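Local coordinates for citrate lyase, subunit 1 (Methanosaeta concilii, PDB 6HXI), which probably catalyses, as part of ATP citrate lyase, the ATP-dependent cleavage of citrate with coenzyme A to acetyl-CoA and oxaloacetate, at residues I6-A11 and Y105-P110; A2-R7 and L234-P239; V335-G340 and R411-A416. All coordinates share one frame; numbering follows the deposited sequence.

Starting at the N terminus, strand 3-6 and the helix right after it serve two contacts, which share Ile6 and Arg7. Interaction 1 closes a loop of about a hundred residues by setting the start of helix 8-18 against strand 106-110, so joining the N-terminal turn to the four-stranded antiparallel sheet. Interaction 2 closes a far longer loop, tying edge strand 3-6 to the connection between strand 209-220 and helix 246-256, and interaction 1 nests inside it; their centres are 12 Å apart, and Asp10 touches Leu234. Interaction 3 follows in series, within the citrate-binding region: it lays helix 412-417 along strand 334-338, its centre about 33 Å from that of interaction 2, with no touch between them.

Interaction 1: I6-A11 and Y105-P110; sequences IREYDA and YFLIEP
Tyr9, in the first turn of helix 8-18, passes Leu107 of strand 106-110 with 6.3 Å between their CA atoms, so the start of a helix rests on an antiparallel sheet of the ATP-grasp region. No hydrogen bond crosses between the segments. At one end Arg7, the N-cap residue, lays its guanidinium flat on the Tyr105 ring, a cation-pi stack with the planes 18° apart. Arg7 CZ stands 3.8 Å from the centroid of the Tyr105 ring, and Arg7 NH1 comes within 3.4 Å of Tyr105 CD2; NH2 is held by Asp61 O. Asp61 also takes hydrogen bonds from the backbone N of Glu8 and Tyr9. In the middle Leu107 divides its methyls: with CG anti to the backbone N (chi1 170°), CD1 meets the edge of the Tyr9 ring at Tyr9 CD1, 3.7 Å away, while CD2 comes across the extended Glu8 chain, 3.8 Å from Glu8 OE2. Beyond it two acids converge. Lys12 forms salt bridges with both Glu8 and Glu109, and Lys59 with Glu8, which probably offsets the like charges. The carboxylate planes are turned 74° to each other, and Glu8 OE2 stands 4.2 Å from Glu109 OE2.

Interaction 2: A2-R7 and L234-P239; sequences AQRGIR and LAFPEP
Strand 3-6, an edge strand, within this chain, of the six-stranded antiparallel sheet in the ATP-grasp region, is crossed here by the loop that leads from strand 209-220 to helix 246-256. The directions of the touching parts, 4 to 7 and 234 to 237, differ by 104°, and Ile6 and Phe236 sit where they meet. Arg4 folds over Phe236: its CB lies over one face of the ring, 3.9 Å from the centroid, a CH-pi contact. The chain then bends at chi2 (-104°) and chi3, which swings the guanidinium back so that one of its faces meets Phe236 CB, with Arg4 CZ 3.6 Å from that atom. Guanidinium and ring are tilted 38° to each other, well short of a flat stack. Ile6 comes at the edge of the same ring; its CG2 is 3.6 Å from Phe236 CD1 and also touches Leu234 CD1 at 3.8 Å. Pro237 wedges in next to them. Pro237 CD approaches Gly5 O to 3.2 Å, and Pro237 CB meets one face of the Arg7 guanidinium, 3.4 Å from Arg7 NH1. Tyr105 covers the opposite face, so this guanidinium is sandwiched between an aliphatic ring and an aromatic one. Gln3 bonds to Glu118 of the succinyl-CoA ligase subunit alpha chain. With no hydrogen bond between the two segments, the crossing relies on apolar and CH-pi contact and on arginines laid flat against carbon, and Arg7 can still give its NH2 to Asp61 O.

Interaction 3: V335-G340 and R411-A416; sequences VLLIGG and RIVPLA
Leu337 and Val335, alternate residues of strand 334-338, pack on one side of helix 412-417 in the parallel alpha/beta sheet of the citrate-binding region. Helix and strand run nearly antiparallel, their axes 167° apart in direction and 9.7 Å apart at closest approach. The tight part is at the Ala416 end. There the Ala416 methyl rests in the notch between two strand side chains: Val335 CG1 at 3.6 Å and Leu337 CD2 at 3.8 Å from Ala416 CB. That same Leu337 CD2 also lies against the helix backbone, 3.7 Å from Ile412 O, so one methyl touches both Ile412 and Ala416, one turn apart on the helix. With its CG set beside the backbone N (chi1 -56°), Leu337 reaches the helix through both branches, but CD1 finds only a looser partner, Val413 CG2 at 4.2 Å, the two side chains crossing at about a right angle. Toward Gly339 the packing thins further. Ile412 CD1 touches Leu337 CD2 at 3.9 Å but comes no nearer than 4.4 Å to Gly339 CA. At this loose end Arg411, just before the helix, is exposed to solvent and takes no part in the contact. Beyond the strand end, the backbone of Gly340 is held by Tyr286 and Arg376. Around the contact, Val413 continues onto helix 280-292 through Thr289 and Ile290, and Ile412 reaches His403 of strand 400-403. Tyr374 of strand 371-376 adjoins Val335, Leu337 and Ala416, so the helix lies over neighbouring strands of the sheet beside helix 280-292.

Interaction 1: I6-A11 and Y105-P110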
ATOM      1  N   ILE C   6     -16.949  -6.611  63.743  1.00 51.92           N
ATOM      2  CA  ILE C   6     -15.555  -7.082  63.746  1.00 51.75           C
ATOM      3  C   ILE C   6     -15.147  -7.517  65.142  1.00 55.29           C
ATOM      4  O   ILE C   6     -15.705  -7.030  66.126  1.00 53.55           O
ATOM      5  CB  ILE C   6     -14.544  -6.078  63.090  1.00 52.48           C
ATOM      6  CG1 ILE C   6     -14.576  -4.680  63.757  1.00 50.26           C
ATOM      7  CG2 ILE C   6     -14.785  -5.970  61.582  1.00 52.29           C
ATOM      8  CD1 ILE C   6     -13.333  -3.851  63.495  1.00 49.88           C
ATOM      9  N   ARG C   7     -14.177  -8.432  65.230  1.00 54.26           N
ATOM     10  CA  ARG C   7     -13.652  -8.906  66.503  1.00 55.74           C
ATOM     11  C   ARG C   7     -13.022  -7.759  67.255  1.00 59.60           C
ATOM     12  O   ARG C   7     -12.439  -6.850  66.647  1.00 57.94           O
ATOM     13  CB  ARG C   7     -12.612 -10.027  66.322  1.00 55.87           C
ATOM     14  CG  ARG C   7     -13.191 -11.285  65.722  1.00 62.24           C
ATOM     15  CD  ARG C   7     -12.349 -12.513  65.984  1.00 60.41           C
ATOM     16  NE  ARG C   7     -12.581 -13.522  64.948  1.00 69.09           N
ATOM     17  CZ  ARG C   7     -13.637 -14.333  64.905  1.00 85.28           C
ATOM     18  NH1 ARG C   7     -13.780 -15.193  63.904  1.00 60.27           N
ATOM     19  NH2 ARG C   7     -14.572 -14.269  65.846  1.00 80.37           N
ATOM     20  N   GLU C   8     -13.163  -7.806  68.588  1.00 58.38           N
ATOM     21  CA  GLU C   8     -12.575  -6.867  69.549  1.00 57.84           C
ATOM     22  C   GLU C   8     -11.064  -6.789  69.255  1.00 61.41           C
ATOM     23  O   GLU C   8     -10.502  -5.699  69.269  1.00 59.75           O
ATOM     24  CB  GLU C   8     -12.827  -7.382  70.975  1.00 61.14           C
ATOM     25  CG  GLU C   8     -12.634  -6.355  72.075  1.00 74.78           C
ATOM     26  CD  GLU C   8     -12.942  -6.860  73.477  1.00103.38           C
ATOM     27  OE1 GLU C   8     -13.876  -7.681  73.637  1.00 96.83           O
ATOM     28  OE2 GLU C   8     -12.258  -6.409  74.424  1.00 98.69           O
ATOM     29  N   TYR C   9     -10.436  -7.948  68.930  1.00 59.45           N
ATOM     30  CA  TYR C   9      -9.028  -8.094  68.555  1.00 60.32           C
ATOM     31  C   TYR C   9      -8.678  -7.148  67.399  1.00 64.20           C
ATOM     32  O   TYR C   9      -7.726  -6.372  67.514  1.00 65.07           O
ATOM     33  CB  TYR C   9      -8.722  -9.566  68.188  1.00 63.41           C
ATOM     34  CG  TYR C   9      -7.349  -9.787  67.591  1.00 66.34           C
ATOM     35  CD1 TYR C   9      -6.202  -9.678  68.372  1.00 71.25           C
ATOM     36  CD2 TYR C   9      -7.196 -10.102  66.244  1.00 65.97           C
ATOM     37  CE1 TYR C   9      -4.933  -9.881  67.828  1.00 74.44           C
ATOM     38  CE2 TYR C   9      -5.931 -10.269  65.681  1.00 68.13           C
ATOM     39  CZ  TYR C   9      -4.801 -10.172  66.482  1.00 78.10           C
ATOM     40  OH  TYR C   9      -3.539 -10.356  65.960  1.00 77.85           O
ATOM     41  N   ASP C  10      -9.496  -7.168  66.333  1.00 58.40           N
ATOM     42  CA  ASP C  10      -9.350  -6.363  65.129  1.00 56.36           C
ATOM     43  C   ASP C  10      -9.594  -4.866  65.376  1.00 59.14           C
ATOM     44  O   ASP C  10      -8.816  -4.032  64.894  1.00 57.98           O
ATOM     45  CB  ASP C  10     -10.271  -6.911  64.029  1.00 57.67           C
ATOM     46  CG  ASP C  10      -9.968  -8.345  63.600  1.00 72.81           C
ATOM     47  OD1 ASP C  10      -8.768  -8.699  63.494  1.00 74.09           O
ATOM     48  OD2 ASP C  10     -10.932  -9.094  63.302  1.00 82.98           O
ATOM     49  N   ALA C  11     -10.651  -4.528  66.153  1.00 54.08           N
ATOM     50  CA  ALA C  11     -11.021  -3.148  66.488  1.00 51.45           C
ATOM     51  C   ALA C  11      -9.928  -2.454  67.339  1.00 56.17           C
ATOM     52  O   ALA C  11      -9.533  -1.322  67.042  1.00 53.42           O
ATOM     53  CB  ALA C  11     -12.361  -3.136  67.208  1.00 51.55           C
ATOM     54  N   TYR C 105     -13.277 -18.583  69.288  1.00 80.21           N
ATOM     55  CA  TYR C 105     -12.337 -17.457  69.240  1.00 77.63           C
ATOM     56  C   TYR C 105     -12.246 -16.725  70.565  1.00 78.41           C
ATOM     57  O   TYR C 105     -13.274 -16.383  71.150  1.00 77.65           O
ATOM     58  CB  TYR C 105     -12.643 -16.515  68.067  1.00 77.48           C
ATOM     59  CG  TYR C 105     -12.456 -17.185  66.721  1.00 79.78           C
ATOM     60  CD1 TYR C 105     -11.215 -17.197  66.092  1.00 81.71           C
ATOM     61  CD2 TYR C 105     -13.520 -17.818  66.078  1.00 81.42           C
ATOM     62  CE1 TYR C 105     -11.029 -17.839  64.867  1.00 83.58           C
ATOM     63  CE2 TYR C 105     -13.346 -18.467  64.856  1.00 83.25           C
ATOM     64  CZ  TYR C 105     -12.100 -18.469  64.250  1.00 91.01           C
ATOM     65  OH  TYR C 105     -11.934 -19.082  63.028  1.00 91.20           O
ATOM     66  N   PHE C 106     -11.008 -16.523  71.049  1.00 73.77           N
ATOM     67  CA  PHE C 106     -10.719 -15.886  72.341  1.00 73.47           C
ATOM     68  C   PHE C 106      -9.638 -14.825  72.237  1.00 74.15           C
ATOM     69  O   PHE C 106      -8.602 -15.045  71.598  1.00 73.52           O
ATOM     70  CB  PHE C 106     -10.294 -16.938  73.395  1.00 76.49           C
ATOM     71  CG  PHE C 106     -11.317 -18.014  73.666  1.00 79.40           C
ATOM     72  CD1 PHE C 106     -11.351 -19.175  72.900  1.00 84.23           C
ATOM     73  CD2 PHE C 106     -12.249 -17.867  74.685  1.00 82.16           C
ATOM     74  CE1 PHE C 106     -12.320 -20.155  73.128  1.00 86.39           C
ATOM     75  CE2 PHE C 106     -13.215 -18.848  74.917  1.00 86.63           C
ATOM     76  CZ  PHE C 106     -13.239 -19.988  74.141  1.00 85.80           C
ATOM     77  N   LEU C 107      -9.861 -13.688  72.899  1.00 68.29           N
ATOM     78  CA  LEU C 107      -8.883 -12.610  72.902  1.00 67.64           C
ATOM     79  C   LEU C 107      -8.055 -12.626  74.193  1.00 72.28           C
ATOM     80  O   LEU C 107      -8.614 -12.735  75.289  1.00 71.83           O
ATOM     81  CB  LEU C 107      -9.577 -11.243  72.694  1.00 67.22           C
ATOM     82  CG  LEU C 107      -8.733  -9.965  72.906  1.00 72.29           C
ATOM     83  CD1 LEU C 107      -7.714  -9.746  71.776  1.00 72.26           C
ATOM     84  CD2 LEU C 107      -9.614  -8.756  73.081  1.00 75.39           C
ATOM     85  N   ILE C 108      -6.721 -12.520  74.045  1.00 69.56           N
ATOM     86  CA  ILE C 108      -5.785 -12.412  75.171  1.00 70.15           C
ATOM     87  C   ILE C 108      -5.134 -11.026  75.135  1.00 72.87           C
ATOM     88  O   ILE C 108      -4.613 -10.588  74.103  1.00 70.75           O
ATOM     89  CB  ILE C 108      -4.757 -13.572  75.352  1.00 73.92           C
ATOM     90  CG1 ILE C 108      -5.399 -14.950  75.078  1.00 74.52           C
ATOM     91  CG2 ILE C 108      -4.138 -13.525  76.774  1.00 76.21           C
ATOM     92  CD1 ILE C 108      -4.415 -16.057  74.815  1.00 83.56           C
ATOM     93  N   GLU C 109      -5.215 -10.329  76.262  1.00 71.22           N
ATOM     94  CA  GLU C 109      -4.648  -8.994  76.404  1.00 72.44           C
ATOM     95  C   GLU C 109      -4.154  -8.714  77.846  1.00 77.49           C
ATOM     96  O   GLU C 109      -4.605  -9.395  78.772  1.00 75.56           O
ATOM     97  CB  GLU C 109      -5.665  -7.937  75.941  1.00 73.32           C
ATOM     98  CG  GLU C 109      -6.896  -7.793  76.821  1.00 82.85           C
ATOM     99  CD  GLU C 109      -7.849  -6.686  76.415  1.00103.74           C
ATOM    100  OE1 GLU C 109      -7.480  -5.863  75.546  1.00 88.86           O
ATOM    101  OE2 GLU C 109      -8.963  -6.630  76.984  1.00102.85           O
ATOM    102  N   PRO C 110      -3.267  -7.705  78.064  1.00 76.79           N
ATOM    103  CA  PRO C 110      -2.829  -7.407  79.441  1.00 78.28           C
ATOM    104  C   PRO C 110      -3.947  -6.867  80.338  1.00 83.93           C
ATOM    105  O   PRO C 110      -4.838  -6.161  79.862  1.00 84.02           O
ATOM    106  CB  PRO C 110      -1.725  -6.361  79.248  1.00 81.33           C
ATOM    107  CG  PRO C 110      -2.003  -5.736  77.938  1.00 85.28           C
ATOM    108  CD  PRO C 110      -2.623  -6.799  77.085  1.00 78.75           C
TER

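Interaction 2: A2-R7 and L234-P239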
ATOM      1  N   ALA C   2     -23.331  -2.936  53.564  1.00 44.47           N
ATOM      2  CA  ALA C   2     -23.829  -3.532  54.827  1.00 45.23           C
ATOM      3  C   ALA C   2     -22.890  -3.293  55.985  1.00 47.06           C
ATOM      4  O   ALA C   2     -21.671  -3.277  55.814  1.00 44.95           O
ATOM      5  CB  ALA C   2     -24.042  -5.035  54.661  1.00 48.01           C
ATOM      6  N   GLN C   3     -23.460  -3.132  57.170  1.00 45.86           N
ATOM      7  CA  GLN C   3     -22.688  -2.922  58.386  1.00 45.80           C
ATOM      8  C   GLN C   3     -22.252  -4.295  58.910  1.00 50.52           C
ATOM      9  O   GLN C   3     -23.096  -5.160  59.113  1.00 51.66           O
ATOM     10  CB  GLN C   3     -23.492  -2.117  59.409  1.00 46.62           C
ATOM     11  CG  GLN C   3     -23.972  -0.786  58.822  1.00 47.29           C
ATOM     12  CD  GLN C   3     -24.584   0.150  59.838  1.00 64.98           C
ATOM     13  OE1 GLN C   3     -25.179  -0.267  60.842  1.00 61.17           O
ATOM     14  NE2 GLN C   3     -24.472   1.445  59.575  1.00 55.62           N
ATOM     15  N   ARG C   4     -20.938  -4.526  58.992  1.00 45.58           N
ATOM     16  CA  ARG C   4     -20.396  -5.822  59.419  1.00 46.89           C
ATOM     17  C   ARG C   4     -19.573  -5.695  60.687  1.00 51.16           C
ATOM     18  O   ARG C   4     -18.659  -4.879  60.749  1.00 49.48           O
ATOM     19  CB  ARG C   4     -19.571  -6.487  58.292  1.00 45.15           C
ATOM     20  CG  ARG C   4     -20.341  -6.737  56.976  1.00 39.11           C
ATOM     21  CD  ARG C   4     -20.697  -8.185  56.842  1.00 57.92           C
ATOM     22  NE  ARG C   4     -19.802  -8.894  55.927  1.00 69.33           N
ATOM     23  CZ  ARG C   4     -19.320 -10.113  56.151  1.00 78.75           C
ATOM     24  NH1 ARG C   4     -19.614 -10.757  57.280  1.00 68.72           N
ATOM     25  NH2 ARG C   4     -18.534 -10.698  55.253  1.00 54.92           N
ATOM     26  N   GLY C   5     -19.916  -6.509  61.677  1.00 50.48           N
ATOM     27  CA  GLY C   5     -19.260  -6.539  62.978  1.00 52.13           C
ATOM     28  C   GLY C   5     -17.860  -7.115  62.903  1.00 55.82           C
ATOM     29  O   GLY C   5     -17.585  -7.963  62.058  1.00 55.80           O
ATOM     30  N   ILE C   6     -16.949  -6.611  63.743  1.00 51.92           N
ATOM     31  CA  ILE C   6     -15.555  -7.082  63.746  1.00 51.75           C
ATOM     32  C   ILE C   6     -15.147  -7.517  65.142  1.00 55.29           C
ATOM     33  O   ILE C   6     -15.705  -7.030  66.126  1.00 53.55           O
ATOM     34  CB  ILE C   6     -14.544  -6.078  63.090  1.00 52.48           C
ATOM     35  CG1 ILE C   6     -14.576  -4.680  63.757  1.00 50.26           C
ATOM     36  CG2 ILE C   6     -14.785  -5.970  61.582  1.00 52.29           C
ATOM     37  CD1 ILE C   6     -13.333  -3.851  63.495  1.00 49.88           C
ATOM     38  N   ARG C   7     -14.177  -8.432  65.230  1.00 54.26           N
ATOM     39  CA  ARG C   7     -13.652  -8.906  66.503  1.00 55.74           C
ATOM     40  C   ARG C   7     -13.022  -7.759  67.255  1.00 59.60           C
ATOM     41  O   ARG C   7     -12.439  -6.850  66.647  1.00 57.94           O
ATOM     42  CB  ARG C   7     -12.612 -10.027  66.322  1.00 55.87           C
ATOM     43  CG  ARG C   7     -13.191 -11.285  65.722  1.00 62.24           C
ATOM     44  CD  ARG C   7     -12.349 -12.513  65.984  1.00 60.41           C
ATOM     45  NE  ARG C   7     -12.581 -13.522  64.948  1.00 69.09           N
ATOM     46  CZ  ARG C   7     -13.637 -14.333  64.905  1.00 85.28           C
ATOM     47  NH1 ARG C   7     -13.780 -15.193  63.904  1.00 60.27           N
ATOM     48  NH2 ARG C   7     -14.572 -14.269  65.846  1.00 80.37           N
ATOM     49  N   LEU C 234      -7.294  -7.584  58.788  1.00 72.41           N
ATOM     50  CA  LEU C 234      -8.548  -8.147  59.308  1.00 72.60           C
ATOM     51  C   LEU C 234      -9.435  -8.836  58.257  1.00 75.24           C
ATOM     52  O   LEU C 234      -9.345  -8.564  57.055  1.00 74.84           O
ATOM     53  CB  LEU C 234      -9.366  -7.103  60.112  1.00 72.61           C
ATOM     54  CG  LEU C 234     -10.228  -6.094  59.338  1.00 76.69           C
ATOM     55  CD1 LEU C 234     -11.692  -6.463  59.420  1.00 76.25           C
ATOM     56  CD2 LEU C 234     -10.056  -4.710  59.900  1.00 79.74           C
ATOM     57  N   ALA C 235     -10.313  -9.711  58.764  1.00 70.77           N
ATOM     58  CA  ALA C 235     -11.317 -10.460  58.018  1.00 70.46           C
ATOM     59  C   ALA C 235     -12.622 -10.415  58.820  1.00 72.76           C
ATOM     60  O   ALA C 235     -12.576 -10.458  60.055  1.00 72.45           O
ATOM     61  CB  ALA C 235     -10.859 -11.901  57.825  1.00 71.32           C
ATOM     62  N   PHE C 236     -13.775 -10.279  58.132  1.00 67.96           N
ATOM     63  CA  PHE C 236     -15.073 -10.233  58.808  1.00 66.89           C
ATOM     64  C   PHE C 236     -15.478 -11.605  59.373  1.00 72.30           C
ATOM     65  O   PHE C 236     -15.485 -12.599  58.643  1.00 71.85           O
ATOM     66  CB  PHE C 236     -16.182  -9.635  57.915  1.00 67.36           C
ATOM     67  CG  PHE C 236     -15.993  -8.198  57.482  1.00 67.09           C
ATOM     68  CD1 PHE C 236     -15.970  -7.170  58.416  1.00 68.78           C
ATOM     69  CD2 PHE C 236     -15.909  -7.868  56.137  1.00 67.89           C
ATOM     70  CE1 PHE C 236     -15.803  -5.841  58.016  1.00 68.47           C
ATOM     71  CE2 PHE C 236     -15.762  -6.539  55.737  1.00 69.89           C
ATOM     72  CZ  PHE C 236     -15.698  -5.535  56.682  1.00 67.44           C
ATOM     73  N   PRO C 237     -15.783 -11.686  60.680  1.00 70.80           N
ATOM     74  CA  PRO C 237     -16.170 -12.982  61.252  1.00 71.78           C
ATOM     75  C   PRO C 237     -17.637 -13.331  61.004  1.00 78.52           C
ATOM     76  O   PRO C 237     -18.452 -12.444  60.751  1.00 78.12           O
ATOM     77  CB  PRO C 237     -15.903 -12.789  62.743  1.00 73.59           C
ATOM     78  CG  PRO C 237     -16.122 -11.334  62.986  1.00 77.62           C
ATOM     79  CD  PRO C 237     -15.792 -10.616  61.702  1.00 72.65           C
ATOM     80  N   GLU C 238     -17.979 -14.624  61.108  1.00 77.91           N
ATOM     81  CA  GLU C 238     -19.370 -15.067  60.978  1.00 79.07           C
ATOM     82  C   GLU C 238     -20.061 -14.816  62.331  1.00 85.17           C
ATOM     83  O   GLU C 238     -19.372 -14.863  63.359  1.00 85.02           O
ATOM     84  CB  GLU C 238     -19.450 -16.567  60.606  1.00 81.00           C
ATOM     85  CG  GLU C 238     -19.014 -16.897  59.182  1.00 93.35           C
ATOM     86  CD  GLU C 238     -20.008 -16.625  58.067  1.00119.28           C
ATOM     87  OE1 GLU C 238     -20.453 -17.601  57.420  1.00116.91           O
ATOM     88  OE2 GLU C 238     -20.308 -15.438  57.805  1.00115.62           O
ATOM     89  N   PRO C 239     -21.394 -14.559  62.395  1.00 83.19           N
ATOM     90  CA  PRO C 239     -22.033 -14.384  63.716  1.00 83.91           C
ATOM     91  C   PRO C 239     -21.969 -15.668  64.553  1.00 90.44           C
ATOM     92  O   PRO C 239     -21.779 -16.750  63.986  1.00 90.12           O
ATOM     93  CB  PRO C 239     -23.474 -14.004  63.374  1.00 85.91           C
ATOM     94  CG  PRO C 239     -23.686 -14.516  62.015  1.00 90.02           C
ATOM     95  CD  PRO C 239     -22.382 -14.452  61.302  1.00 84.92           C
TER

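Interaction 3: V335-G340 and R411-A416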
ATOM      1  N   VAL C 335     -38.250 -27.828  46.146  1.00 63.44           N
ATOM      2  CA  VAL C 335     -38.768 -26.814  45.221  1.00 62.06           C
ATOM      3  C   VAL C 335     -37.746 -25.684  44.959  1.00 64.53           C
ATOM      4  O   VAL C 335     -37.141 -25.169  45.905  1.00 63.55           O
ATOM      5  CB  VAL C 335     -40.145 -26.286  45.701  1.00 66.74           C
ATOM      6  CG1 VAL C 335     -40.595 -25.099  44.876  1.00 65.24           C
ATOM      7  CG2 VAL C 335     -41.207 -27.382  45.663  1.00 68.49           C
ATOM      8  N   LEU C 336     -37.542 -25.324  43.659  1.00 61.15           N
ATOM      9  CA  LEU C 336     -36.682 -24.217  43.207  1.00 58.24           C
ATOM     10  C   LEU C 336     -37.550 -23.077  42.648  1.00 58.77           C
ATOM     11  O   LEU C 336     -38.190 -23.243  41.611  1.00 56.43           O
ATOM     12  CB  LEU C 336     -35.605 -24.647  42.179  1.00 57.41           C
ATOM     13  CG  LEU C 336     -34.649 -23.532  41.625  1.00 59.39           C
ATOM     14  CD1 LEU C 336     -33.923 -22.732  42.756  1.00 58.68           C
ATOM     15  CD2 LEU C 336     -33.634 -24.108  40.645  1.00 58.28           C
ATOM     16  N   LEU C 337     -37.552 -21.923  43.352  1.00 53.94           N
ATOM     17  CA  LEU C 337     -38.331 -20.749  42.967  1.00 52.16           C
ATOM     18  C   LEU C 337     -37.457 -19.687  42.320  1.00 53.86           C
ATOM     19  O   LEU C 337     -36.719 -18.980  43.005  1.00 52.91           O
ATOM     20  CB  LEU C 337     -39.117 -20.183  44.168  1.00 52.15           C
ATOM     21  CG  LEU C 337     -40.059 -21.160  44.895  1.00 57.32           C
ATOM     22  CD1 LEU C 337     -40.487 -20.598  46.224  1.00 57.30           C
ATOM     23  CD2 LEU C 337     -41.288 -21.474  44.061  1.00 60.32           C
ATOM     24  N   ILE C 338     -37.527 -19.611  40.988  1.00 50.47           N
ATOM     25  CA  ILE C 338     -36.792 -18.651  40.154  1.00 48.54           C
ATOM     26  C   ILE C 338     -37.732 -17.497  39.862  1.00 51.72           C
ATOM     27  O   ILE C 338     -38.427 -17.469  38.841  1.00 50.76           O
ATOM     28  CB  ILE C 338     -36.189 -19.298  38.869  1.00 51.61           C
ATOM     29  CG1 ILE C 338     -35.536 -20.690  39.184  1.00 53.34           C
ATOM     30  CG2 ILE C 338     -35.197 -18.300  38.203  1.00 48.94           C
ATOM     31  CD1 ILE C 338     -34.916 -21.446  38.035  1.00 62.91           C
ATOM     32  N   GLY C 339     -37.780 -16.567  40.799  1.00 49.15           N
ATOM     33  CA  GLY C 339     -38.691 -15.437  40.695  1.00 48.94           C
ATOM     34  C   GLY C 339     -38.040 -14.090  40.515  1.00 51.41           C
ATOM     35  O   GLY C 339     -36.845 -13.992  40.228  1.00 50.29           O
ATOM     36  N   GLY C 340     -38.854 -13.064  40.690  1.00 48.26           N
ATOM     37  CA  GLY C 340     -38.438 -11.679  40.594  1.00 48.15           C
ATOM     38  C   GLY C 340     -39.539 -10.789  40.071  1.00 53.37           C
ATOM     39  O   GLY C 340     -40.579 -11.269  39.604  1.00 52.81           O
ATOM     40  N   ARG C 411     -47.224 -15.374  43.130  1.00 62.76           N
ATOM     41  CA  ARG C 411     -48.192 -16.449  42.920  1.00 64.15           C
ATOM     42  C   ARG C 411     -47.545 -17.844  42.801  1.00 66.75           C
ATOM     43  O   ARG C 411     -48.212 -18.842  43.081  1.00 67.23           O
ATOM     44  CB  ARG C 411     -49.108 -16.150  41.726  1.00 66.10           C
ATOM     45  CG  ARG C 411     -50.544 -16.647  41.905  1.00 82.90           C
ATOM     46  CD  ARG C 411     -51.336 -16.600  40.605  1.00105.55           C
ATOM     47  NE  ARG C 411     -51.639 -15.230  40.166  1.00119.83           N
ATOM     48  CZ  ARG C 411     -52.044 -14.900  38.940  1.00130.86           C
ATOM     49  NH1 ARG C 411     -52.193 -15.835  38.009  1.00122.47           N
ATOM     50  NH2 ARG C 411     -52.299 -13.634  38.638  1.00106.34           N
ATOM     51  N   ILE C 412     -46.245 -17.914  42.415  1.00 60.18           N
ATOM     52  CA  ILE C 412     -45.524 -19.192  42.291  1.00 59.19           C
ATOM     53  C   ILE C 412     -45.212 -19.815  43.668  1.00 64.93           C
ATOM     54  O   ILE C 412     -44.926 -21.010  43.740  1.00 64.83           O
ATOM     55  CB  ILE C 412     -44.270 -19.136  41.373  1.00 59.37           C
ATOM     56  CG1 ILE C 412     -43.243 -18.052  41.824  1.00 57.41           C
ATOM     57  CG2 ILE C 412     -44.676 -18.978  39.899  1.00 57.42           C
ATOM     58  CD1 ILE C 412     -41.783 -18.440  41.582  1.00 52.27           C
ATOM     59  N   VAL C 413     -45.279 -19.009  44.752  1.00 62.49           N
ATOM     60  CA  VAL C 413     -45.037 -19.482  46.118  1.00 63.85           C
ATOM     61  C   VAL C 413     -46.185 -20.414  46.576  1.00 69.13           C
ATOM     62  O   VAL C 413     -45.886 -21.583  46.835  1.00 68.97           O
ATOM     63  CB  VAL C 413     -44.708 -18.348  47.130  1.00 67.39           C
ATOM     64  CG1 VAL C 413     -44.609 -18.880  48.558  1.00 68.57           C
ATOM     65  CG2 VAL C 413     -43.421 -17.637  46.737  1.00 65.40           C
ATOM     66  N   PRO C 414     -47.482 -19.988  46.632  1.00 66.81           N
ATOM     67  CA  PRO C 414     -48.544 -20.932  47.039  1.00 69.48           C
ATOM     68  C   PRO C 414     -48.725 -22.094  46.062  1.00 74.30           C
ATOM     69  O   PRO C 414     -49.014 -23.203  46.494  1.00 74.71           O
ATOM     70  CB  PRO C 414     -49.797 -20.055  47.100  1.00 71.79           C
ATOM     71  CG  PRO C 414     -49.289 -18.654  47.193  1.00 73.98           C
ATOM     72  CD  PRO C 414     -48.055 -18.656  46.364  1.00 67.24           C
ATOM     73  N   LEU C 415     -48.494 -21.849  44.756  1.00 71.24           N
ATOM     74  CA  LEU C 415     -48.560 -22.837  43.665  1.00 72.49           C
ATOM     75  C   LEU C 415     -47.575 -24.010  43.890  1.00 77.28           C
ATOM     76  O   LEU C 415     -47.857 -25.148  43.492  1.00 78.49           O
ATOM     77  CB  LEU C 415     -48.243 -22.122  42.322  1.00 70.36           C
ATOM     78  CG  LEU C 415     -49.286 -22.199  41.175  1.00 75.39           C
ATOM     79  CD1 LEU C 415     -50.661 -21.627  41.578  1.00 76.22           C
ATOM     80  CD2 LEU C 415     -48.781 -21.452  39.945  1.00 74.88           C
ATOM     81  N   ALA C 416     -46.442 -23.722  44.548  1.00 72.28           N
ATOM     82  CA  ALA C 416     -45.387 -24.689  44.849  1.00 73.04           C
ATOM     83  C   ALA C 416     -45.472 -25.307  46.256  1.00 80.42           C
ATOM     84  O   ALA C 416     -45.090 -26.468  46.430  1.00 81.59           O
ATOM     85  CB  ALA C 416     -44.033 -24.029  44.664  1.00 71.36           C
TER